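Local coordinates for putative tetR-family transcriptional regulatory protein (Streptomyces coelicolor, PDB 2DG8) that probably acts as a TetR-family transcriptional regulator, binding DNA through an N-terminal helix-turn-helix and pairing as a dimer through its C-terminal helical domain, at residues E84-V89 with E172-I177; D91-L96 with E152-H157; E126-S131 with Q146-I151. All coordinates share one frame; numbering follows the deposited sequence.

How the contacts relate
Three helix-helix contacts within the C-terminal domain show how one helix can serve several neighbours. Contacts 1 and 2 share helix 82-98, contacts 2 and 3 share helix 141-159, and helix 167-177 closes contact 1. Contact 3 is the buried one, although small, and it sets a carboxylate against a serine and a backbone carbonyl; contacts 1 and 2 are partly buried and larger. Contact 1 is aliphatic, with an arginine running out at its margin, whereas contact 2 mixes aliphatic groups with a threonine. Val89 CG1 of contact 1 lies 3.5 Å from Ile151 CD1 of contact 3, joining the two. All three reach the second subunit.

Contact 1 of 3, residues E84-V89 with E172-I177; sequences EAREAV and EAIARI
Ile174 carries this contact, offering one branch to Val89 and the other to Arg86. Its CD1 lies 3.6 Å from Val89 CG1, the closest approach between the two segments, and the two side chains meet at a slant, methyl against methyl. Because Ile174 holds CG1 anti to its carbonyl carbon (chi1 -69°) and extends the branch further through chi2 of 162°, CD1 is carried out to the valine, while CG2 rests against Arg86, one turn before Val89 on the facing helix. There it sits 3.9 Å from Arg86 O and 4.0 Å from Arg86 CB. Val89 answers with the branch that stands anti to its own backbone N, and CG1 also touches Ile174 CG1.

Arg86 shows how a long polar chain can serve at the margin of an apolar contact. Only its root meets the isoleucine; the chain then runs extended from CG to NE past Ala175, with CD 4.4 Å from Ala175 CA. Among the polar partners of the guanidinium, NE is hydrogen-bonded to Thr178 OG1, so the polar end is tied to the residue that immediately follows helix 167-177, the helix its root packs against.

The short axes pass 9.5 Å apart at 135°, midway between perpendicular and antiparallel, and Val89 also packs on Ile151 of helix 141-159. Such aliphatic packing between inclined helices is the ordinary construction of the all-helical C-terminal domain of TetR-family regulators, here joining helix 82-98 to helix 167-177.

Contact 2 of 3, residues D91-L96 with E152-H157; sequences DLVHEL and EGLTLH
Thr155 projects from its helix between Val93 and Leu96 and turns a different branch to each. The methyl CG2, anti to the backbone N, rests 3.8 Å from Leu96 CB and equally near the leucine's carbonyl carbon, so it packs on the root of that side chain. The hydroxyl, swung to the other side by chi1 of -62°, lies beside Val93: OG1 stands 3.9 Å from Val93 O, too long for a bond, and 4.0 Å from Val93 CG1. Its hydrogen bond is made within its own helix, to Ile151 O, which fixes the rotation of the side chain and leaves the methyl directed at Leu96. With a valine here the hydroxyl is gone, and the side chain would probably be freer to turn, no longer pinned to Ile151 O and less firmly set against Val93 and Leu96.

Val93 reaches past the threonine as well. Its CG1 lies 3.9 Å from Leu154 CB, one residue earlier on the facing helix, and the two side chains are inclined to each other. Leu96 CD1 comes within 4.1 Å of Thr155 OG1, so the hydroxyl is bordered by aliphatic carbon.

The short axes run 8.6 Å apart at 37°, nearer parallel than perpendicular. Helix 167-177 closes over this pair, with Thr170 touching both Val93 and Leu154, while helix 53-77 packs against Leu92, and Leu154 also meets Ala149 of the second subunit.

Contact 3 of 3, residues E126-S131 with Q146-I151; sequences EWMRRS and QLDALI
Asp148 points its carboxylate at Ser131 and Met128, and it alone supplies the contact from its helix. OD2 lies 3.7 Å from Ser131 CB, with OD1 only slightly farther from the same carbon, so both oxygens face the serine's CH2 group from one side and not its hydroxyl. OD1 also stands 3.7 Å from Met128 O and 4.0 Å from Met128 CB; these separations form no hydrogen bond, and the contact is van der Waals packing. The CB of the aspartate already points at the facing helix, and with CG anti to the backbone N (chi1 -162°) the carboxylate lies over Ser131 and Met128.

The second shell explains why the serine offers carbon. Ser131 OG is committed to its own helix, donating to Trp127 O at 3.0 Å from above the carbonyl plane, 42° out of it. That carbonyl also accepts from Ser131 N, so one oxygen is gripped twice by a single residue and the hydroxyl is held turned back. Of the Met128 side chain, CB makes the nearest approach to Asp148, and the rest of the chain turns aside.

His157 of the second subunit packs on both Met128 and Asp148, placing the contact beside the dimer interface. Within the chain, Trp127 packs against helices 53-77 and 101-116, while beyond Asp148 Leu147 and Leu150 meet helix 167-177, and Ile151 meets helix 82-98.

Contact 1 of 3, residues E84-V89 with E172-I177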
loop_
_atom_site.group_PDB
_atom_site.type_symbol
_atom_site.label_atom_id
_atom_site.label_comp_id
_atom_site.label_asym_id
_atom_site.label_seq_id
_atom_site.Cartn_x
_atom_site.Cartn_y
_atom_site.Cartn_z
ATOM N N GLU A 84 -10.415 -25.335 -2.788
ATOM C CA GLU A 84 -10.155 -24.970 -1.400
ATOM C C GLU A 84 -9.151 -23.823 -1.362
ATOM O O GLU A 84 -9.241 -22.944 -0.514
ATOM C CB GLU A 84 -9.613 -26.163 -0.606
ATOM C CG GLU A 84 -10.524 -27.381 -0.602
ATOM C CD GLU A 84 -10.226 -28.341 0.542
ATOM O OE1 GLU A 84 -9.036 -28.542 0.872
ATOM O OE2 GLU A 84 -11.189 -28.904 1.106
ATOM N N ALA A 85 -8.208 -23.829 -2.299
ATOM C CA ALA A 85 -7.202 -22.778 -2.379
ATOM C C ALA A 85 -7.863 -21.423 -2.616
ATOM O O ALA A 85 -7.536 -20.445 -1.947
ATOM C CB ALA A 85 -6.219 -23.073 -3.500
ATOM N N ARG A 86 -8.792 -21.374 -3.569
ATOM C CA ARG A 86 -9.494 -20.134 -3.883
ATOM C C ARG A 86 -10.236 -19.639 -2.650
ATOM O O ARG A 86 -10.232 -18.444 -2.344
ATOM C CB ARG A 86 -10.502 -20.349 -5.020
ATOM C CG ARG A 86 -9.889 -20.767 -6.341
ATOM C CD ARG A 86 -10.947 -20.838 -7.435
ATOM N NE ARG A 86 -10.365 -21.099 -8.753
ATOM C CZ ARG A 86 -10.247 -22.306 -9.307
ATOM N NH1 ARG A 86 -9.700 -22.429 -10.511
ATOM N NH2 ARG A 86 -10.684 -23.386 -8.667
ATOM N N GLU A 87 -10.884 -20.570 -1.954
ATOM C CA GLU A 87 -11.648 -20.263 -0.745
ATOM C C GLU A 87 -10.679 -19.816 0.353
ATOM O O GLU A 87 -10.981 -18.935 1.160
ATOM C CB GLU A 87 -12.397 -21.517 -0.287
ATOM C CG GLU A 87 -13.679 -21.257 0.492
ATOM C CD GLU A 87 -14.818 -20.779 -0.396
ATOM O OE1 GLU A 87 -15.034 -21.381 -1.467
ATOM O OE2 GLU A 87 -15.504 -19.811 -0.017
ATOM N N ALA A 88 -9.513 -20.454 0.371
ATOM C CA ALA A 88 -8.481 -20.153 1.349
ATOM C C ALA A 88 -7.955 -18.737 1.137
ATOM O O ALA A 88 -7.684 -18.016 2.100
ATOM C CB ALA A 88 -7.329 -21.166 1.222
ATOM N N VAL A 89 -7.807 -18.351 -0.126
ATOM C CA VAL A 89 -7.305 -17.030 -0.466
ATOM C C VAL A 89 -8.282 -15.950 -0.024
ATOM O O VAL A 89 -7.868 -14.878 0.411
ATOM C CB VAL A 89 -7.045 -16.902 -1.983
ATOM C CG1 VAL A 89 -6.722 -15.443 -2.344
ATOM C CG2 VAL A 89 -5.879 -17.809 -2.383
ATOM N N GLU A 172 -15.314 -13.913 -6.042
ATOM C CA GLU A 172 -15.509 -13.818 -7.488
ATOM C C GLU A 172 -14.252 -13.320 -8.205
ATOM O O GLU A 172 -13.873 -13.856 -9.240
ATOM C CB GLU A 172 -16.679 -12.884 -7.830
ATOM C CG GLU A 172 -17.106 -12.982 -9.291
ATOM C CD GLU A 172 -18.230 -12.031 -9.650
ATOM O OE1 GLU A 172 -17.983 -10.808 -9.735
ATOM O OE2 GLU A 172 -19.370 -12.505 -9.842
ATOM N N ALA A 173 -13.616 -12.286 -7.666
ATOM C CA ALA A 173 -12.405 -11.742 -8.291
ATOM C C ALA A 173 -11.350 -12.838 -8.321
ATOM O O ALA A 173 -10.648 -13.033 -9.317
ATOM C CB ALA A 173 -11.889 -10.537 -7.504
ATOM N N ILE A 174 -11.242 -13.562 -7.217
ATOM C CA ILE A 174 -10.282 -14.642 -7.133
ATOM C C ILE A 174 -10.606 -15.702 -8.183
ATOM O O ILE A 174 -9.719 -16.138 -8.920
ATOM C CB ILE A 174 -10.286 -15.246 -5.714
ATOM C CG1 ILE A 174 -9.707 -14.214 -4.734
ATOM C CG2 ILE A 174 -9.493 -16.537 -5.689
ATOM C CD1 ILE A 174 -10.023 -14.467 -3.275
ATOM N N ALA A 175 -11.874 -16.098 -8.273
ATOM C CA ALA A 175 -12.266 -17.106 -9.253
ATOM C C ALA A 175 -11.916 -16.637 -10.656
ATOM O O ALA A 175 -11.391 -17.402 -11.459
ATOM C CB ALA A 175 -13.771 -17.404 -9.157
ATOM N N ARG A 176 -12.197 -15.373 -10.950
ATOM C CA ARG A 176 -11.897 -14.823 -12.267
ATOM C C ARG A 176 -10.391 -14.786 -12.595
ATOM O O ARG A 176 -9.978 -15.263 -13.655
ATOM C CB ARG A 176 -12.556 -13.436 -12.395
ATOM C CG ARG A 176 -14.015 -13.554 -12.864
ATOM C CD ARG A 176 -15.006 -12.506 -12.334
ATOM N NE ARG A 176 -14.897 -11.196 -12.962
ATOM C CZ ARG A 176 -15.919 -10.359 -13.137
ATOM N NH1 ARG A 176 -15.721 -9.180 -13.714
ATOM N NH2 ARG A 176 -17.144 -10.697 -12.762
ATOM N N ILE A 177 -9.569 -14.265 -11.682
ATOM C CA ILE A 177 -8.121 -14.186 -11.906
ATOM C C ILE A 177 -7.482 -15.582 -12.049
ATOM O O ILE A 177 -6.510 -15.752 -12.777
ATOM C CB ILE A 177 -7.410 -13.420 -10.754
ATOM C CG1 ILE A 177 -6.145 -12.730 -11.268
ATOM C CG2 ILE A 177 -7.005 -14.385 -9.646
ATOM C CD1 ILE A 177 -6.400 -11.534 -12.140
#

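Contact 2 of 3, residues D91-L96 with E152-H157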
loop_
_atom_site.group_PDB
_atom_site.type_symbol
_atom_site.label_atom_id
_atom_site.label_comp_id
_atom_site.label_asym_id
_atom_site.label_seq_id
_atom_site.Cartn_x
_atom_site.Cartn_y
_atom_site.Cartn_z
ATOM N N ASP A 91 -10.204 -16.110 2.495
ATOM C CA ASP A 91 -10.018 -16.036 3.938
ATOM C C ASP A 91 -8.789 -15.200 4.245
ATOM O O ASP A 91 -8.784 -14.384 5.169
ATOM C CB ASP A 91 -9.825 -17.445 4.521
ATOM C CG ASP A 91 -11.075 -18.285 4.436
ATOM O OD1 ASP A 91 -10.976 -19.518 4.607
ATOM O OD2 ASP A 91 -12.158 -17.714 4.208
ATOM N N LEU A 92 -7.742 -15.422 3.462
ATOM C CA LEU A 92 -6.483 -14.713 3.640
ATOM C C LEU A 92 -6.712 -13.211 3.465
ATOM O O LEU A 92 -6.269 -12.411 4.280
ATOM C CB LEU A 92 -5.474 -15.189 2.600
ATOM C CG LEU A 92 -3.988 -15.348 2.920
ATOM C CD1 LEU A 92 -3.234 -15.407 1.598
ATOM C CD2 LEU A 92 -3.471 -14.206 3.768
ATOM N N VAL A 93 -7.394 -12.842 2.386
ATOM C CA VAL A 93 -7.665 -11.444 2.093
ATOM C C VAL A 93 -8.424 -10.749 3.212
ATOM O O VAL A 93 -8.059 -9.645 3.612
ATOM C CB VAL A 93 -8.472 -11.287 0.788
ATOM C CG1 VAL A 93 -9.076 -9.885 0.713
ATOM C CG2 VAL A 93 -7.562 -11.528 -0.412
ATOM N N HIS A 94 -9.484 -11.381 3.713
ATOM C CA HIS A 94 -10.253 -10.751 4.777
ATOM C C HIS A 94 -9.489 -10.679 6.099
ATOM O O HIS A 94 -9.547 -9.674 6.810
ATOM C CB HIS A 94 -11.606 -11.453 4.935
ATOM C CG HIS A 94 -12.571 -11.117 3.834
ATOM N ND1 HIS A 94 -13.838 -10.634 4.080
ATOM C CD2 HIS A 94 -12.426 -11.119 2.489
ATOM C CE1 HIS A 94 -14.427 -10.345 2.935
ATOM N NE2 HIS A 94 -13.593 -10.629 1.952
ATOM N N GLU A 95 -8.741 -11.722 6.416
ATOM C CA GLU A 95 -7.971 -11.698 7.651
ATOM C C GLU A 95 -6.903 -10.591 7.606
ATOM O O GLU A 95 -6.754 -9.825 8.549
ATOM C CB GLU A 95 -7.305 -13.054 7.891
ATOM C CG GLU A 95 -6.500 -13.102 9.179
ATOM C CD GLU A 95 -5.896 -14.468 9.455
ATOM O OE1 GLU A 95 -6.594 -15.486 9.233
ATOM O OE2 GLU A 95 -4.734 -14.519 9.911
ATOM N N LEU A 96 -6.175 -10.498 6.499
ATOM C CA LEU A 96 -5.125 -9.490 6.371
ATOM C C LEU A 96 -5.660 -8.065 6.342
ATOM O O LEU A 96 -4.966 -7.139 6.743
ATOM C CB LEU A 96 -4.310 -9.709 5.097
ATOM C CG LEU A 96 -3.484 -10.978 4.870
ATOM C CD1 LEU A 96 -3.024 -10.988 3.409
ATOM C CD2 LEU A 96 -2.289 -11.025 5.817
ATOM N N GLU A 152 -3.101 -8.396 -2.954
ATOM C CA GLU A 152 -2.541 -7.146 -2.454
ATOM C C GLU A 152 -3.582 -6.032 -2.544
ATOM O O GLU A 152 -3.841 -5.330 -1.571
ATOM C CB GLU A 152 -1.313 -6.762 -3.283
ATOM C CG GLU A 152 -0.540 -5.586 -2.744
ATOM C CD GLU A 152 0.341 -5.973 -1.571
ATOM O OE1 GLU A 152 1.190 -6.879 -1.740
ATOM O OE2 GLU A 152 0.184 -5.376 -0.486
ATOM N N GLY A 153 -4.174 -5.888 -3.726
ATOM C CA GLY A 153 -5.168 -4.855 -3.953
ATOM C C GLY A 153 -6.482 -5.006 -3.201
ATOM O O GLY A 153 -7.023 -4.017 -2.708
ATOM N N LEU A 154 -7.004 -6.230 -3.120
ATOM C CA LEU A 154 -8.257 -6.486 -2.407
ATOM C C LEU A 154 -8.080 -6.206 -0.921
ATOM O O LEU A 154 -8.947 -5.624 -0.279
ATOM C CB LEU A 154 -8.715 -7.945 -2.605
ATOM C CG LEU A 154 -9.292 -8.349 -3.973
ATOM C CD1 LEU A 154 -9.503 -9.867 -4.039
ATOM C CD2 LEU A 154 -10.609 -7.632 -4.208
ATOM N N THR A 155 -6.944 -6.626 -0.381
ATOM C CA THR A 155 -6.633 -6.430 1.028
ATOM C C THR A 155 -6.592 -4.942 1.358
ATOM O O THR A 155 -7.206 -4.479 2.325
ATOM C CB THR A 155 -5.263 -7.056 1.362
ATOM O OG1 THR A 155 -5.314 -8.473 1.119
ATOM C CG2 THR A 155 -4.889 -6.795 2.805
ATOM N N LEU A 156 -5.860 -4.203 0.533
ATOM C CA LEU A 156 -5.695 -2.776 0.703
ATOM C C LEU A 156 -7.022 -2.043 0.612
ATOM O O LEU A 156 -7.308 -1.175 1.429
ATOM C CB LEU A 156 -4.730 -2.242 -0.357
ATOM C CG LEU A 156 -4.185 -0.815 -0.238
ATOM C CD1 LEU A 156 -5.253 0.199 -0.631
ATOM C CD2 LEU A 156 -3.701 -0.579 1.186
ATOM N N HIS A 157 -7.836 -2.383 -0.382
ATOM C CA HIS A 157 -9.111 -1.700 -0.522
ATOM C C HIS A 157 -10.105 -2.028 0.573
ATOM O O HIS A 157 -10.948 -1.198 0.896
ATOM C CB HIS A 157 -9.724 -1.960 -1.898
ATOM C CG HIS A 157 -9.098 -1.145 -2.984
ATOM N ND1 HIS A 157 -9.661 -1.007 -4.234
ATOM C CD2 HIS A 157 -7.966 -0.401 -2.996
ATOM C CE1 HIS A 157 -8.906 -0.210 -4.968
ATOM N NE2 HIS A 157 -7.870 0.171 -4.240
#

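Contact 3 of 3, residues E126-S131 with Q146-I151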
loop_
_atom_site.group_PDB
_atom_site.type_symbol
_atom_site.label_atom_id
_atom_site.label_comp_id
_atom_site.label_asym_id
_atom_site.label_seq_id
_atom_site.Cartn_x
_atom_site.Cartn_y
_atom_site.Cartn_z
ATOM N N GLU A 126 11.634 -9.956 -2.095
ATOM C CA GLU A 126 11.765 -11.269 -1.466
ATOM C C GLU A 126 10.445 -11.674 -0.808
ATOM O O GLU A 126 10.114 -12.857 -0.729
ATOM C CB GLU A 126 12.891 -11.234 -0.427
ATOM C CG GLU A 126 13.074 -12.515 0.366
ATOM C CD GLU A 126 13.449 -13.705 -0.495
ATOM O OE1 GLU A 126 13.738 -13.513 -1.701
ATOM O OE2 GLU A 126 13.461 -14.838 0.040
ATOM N N TRP A 127 9.692 -10.682 -0.341
ATOM C CA TRP A 127 8.392 -10.931 0.282
ATOM C C TRP A 127 7.426 -11.451 -0.803
ATOM O O TRP A 127 6.783 -12.487 -0.645
ATOM C CB TRP A 127 7.853 -9.625 0.902
ATOM C CG TRP A 127 6.596 -9.778 1.721
ATOM C CD1 TRP A 127 5.926 -10.937 1.987
ATOM C CD2 TRP A 127 5.843 -8.729 2.352
ATOM N NE1 TRP A 127 4.803 -10.681 2.741
ATOM C CE2 TRP A 127 4.724 -9.334 2.977
ATOM C CE3 TRP A 127 6.004 -7.340 2.449
ATOM C CZ2 TRP A 127 3.766 -8.596 3.688
ATOM C CZ3 TRP A 127 5.055 -6.601 3.159
ATOM C CH2 TRP A 127 3.946 -7.236 3.769
ATOM N N MET A 128 7.350 -10.737 -1.917
ATOM C CA MET A 128 6.465 -11.143 -3.007
ATOM C C MET A 128 6.823 -12.524 -3.546
ATOM O O MET A 128 5.946 -13.296 -3.921
ATOM C CB MET A 128 6.519 -10.121 -4.146
ATOM C CG MET A 128 5.937 -8.764 -3.797
ATOM S SD MET A 128 5.950 -7.649 -5.222
ATOM C CE MET A 128 7.618 -7.069 -5.197
ATOM N N ARG A 129 8.114 -12.832 -3.576
ATOM C CA ARG A 129 8.579 -14.113 -4.083
ATOM C C ARG A 129 8.139 -15.276 -3.202
ATOM O O ARG A 129 7.723 -16.314 -3.701
ATOM C CB ARG A 129 10.107 -14.114 -4.198
ATOM C CG ARG A 129 10.663 -15.273 -5.008
ATOM C CD ARG A 129 12.052 -15.654 -4.518
ATOM N NE ARG A 129 11.957 -16.475 -3.316
ATOM C CZ ARG A 129 12.943 -16.643 -2.444
ATOM N NH1 ARG A 129 14.110 -16.042 -2.636
ATOM N NH2 ARG A 129 12.764 -17.414 -1.381
ATOM N N ARG A 130 8.245 -15.108 -1.890
ATOM C CA ARG A 130 7.854 -16.165 -0.961
ATOM C C ARG A 130 6.334 -16.355 -0.959
ATOM O O ARG A 130 5.830 -17.474 -0.804
ATOM C CB ARG A 130 8.368 -15.827 0.436
ATOM C CG ARG A 130 9.876 -15.619 0.463
ATOM C CD ARG A 130 10.524 -16.456 1.548
ATOM N NE ARG A 130 10.269 -15.917 2.880
ATOM C CZ ARG A 130 10.297 -16.643 3.993
ATOM N NH1 ARG A 130 10.058 -16.071 5.161
ATOM N NH2 ARG A 130 10.543 -17.946 3.936
ATOM N N SER A 131 5.606 -15.257 -1.131
ATOM C CA SER A 131 4.149 -15.327 -1.189
ATOM C C SER A 131 3.785 -16.208 -2.382
ATOM O O SER A 131 2.975 -17.132 -2.276
ATOM C CB SER A 131 3.554 -13.933 -1.399
ATOM O OG SER A 131 3.873 -13.072 -0.326
ATOM N N GLN A 146 -0.330 -13.030 -10.932
ATOM C CA GLN A 146 -1.493 -12.164 -11.102
ATOM C C GLN A 146 -2.327 -12.179 -9.811
ATOM O O GLN A 146 -2.824 -11.143 -9.359
ATOM C CB GLN A 146 -2.354 -12.644 -12.278
ATOM C CG GLN A 146 -1.597 -12.751 -13.599
ATOM C CD GLN A 146 -2.429 -13.371 -14.715
ATOM O OE1 GLN A 146 -1.888 -14.035 -15.604
ATOM N NE2 GLN A 146 -3.740 -13.148 -14.686
ATOM N N LEU A 147 -2.458 -13.362 -9.218
ATOM C CA LEU A 147 -3.229 -13.525 -7.992
ATOM C C LEU A 147 -2.622 -12.771 -6.809
ATOM O O LEU A 147 -3.351 -12.175 -6.010
ATOM C CB LEU A 147 -3.364 -15.016 -7.654
ATOM C CG LEU A 147 -4.190 -15.372 -6.420
ATOM C CD1 LEU A 147 -5.537 -14.628 -6.445
ATOM C CD2 LEU A 147 -4.393 -16.888 -6.383
ATOM N N ASP A 148 -1.297 -12.786 -6.700
ATOM C CA ASP A 148 -0.626 -12.083 -5.602
ATOM C C ASP A 148 -0.922 -10.589 -5.684
ATOM O O ASP A 148 -1.102 -9.930 -4.661
ATOM C CB ASP A 148 0.893 -12.294 -5.647
ATOM C CG ASP A 148 1.568 -11.969 -4.311
ATOM O OD1 ASP A 148 2.745 -11.538 -4.310
ATOM O OD2 ASP A 148 0.921 -12.155 -3.255
ATOM N N ALA A 149 -0.964 -10.044 -6.900
ATOM C CA ALA A 149 -1.262 -8.627 -7.065
ATOM C C ALA A 149 -2.722 -8.344 -6.707
ATOM O O ALA A 149 -3.043 -7.266 -6.195
ATOM C CB ALA A 149 -0.984 -8.186 -8.500
ATOM N N LEU A 150 -3.607 -9.302 -6.987
ATOM C CA LEU A 150 -5.025 -9.126 -6.671
ATOM C C LEU A 150 -5.193 -9.138 -5.157
ATOM O O LEU A 150 -5.872 -8.278 -4.589
ATOM C CB LEU A 150 -5.879 -10.244 -7.294
ATOM C CG LEU A 150 -7.384 -10.196 -6.999
ATOM C CD1 LEU A 150 -7.970 -8.898 -7.559
ATOM C CD2 LEU A 150 -8.088 -11.407 -7.621
ATOM N N ILE A 151 -4.577 -10.123 -4.509
ATOM C CA ILE A 151 -4.650 -10.248 -3.056
ATOM C C ILE A 151 -4.187 -8.940 -2.417
ATOM O O ILE A 151 -4.807 -8.432 -1.469
ATOM C CB ILE A 151 -3.761 -11.426 -2.553
ATOM C CG1 ILE A 151 -4.399 -12.756 -2.956
ATOM C CG2 ILE A 151 -3.568 -11.353 -1.040
ATOM C CD1 ILE A 151 -3.568 -13.969 -2.609
#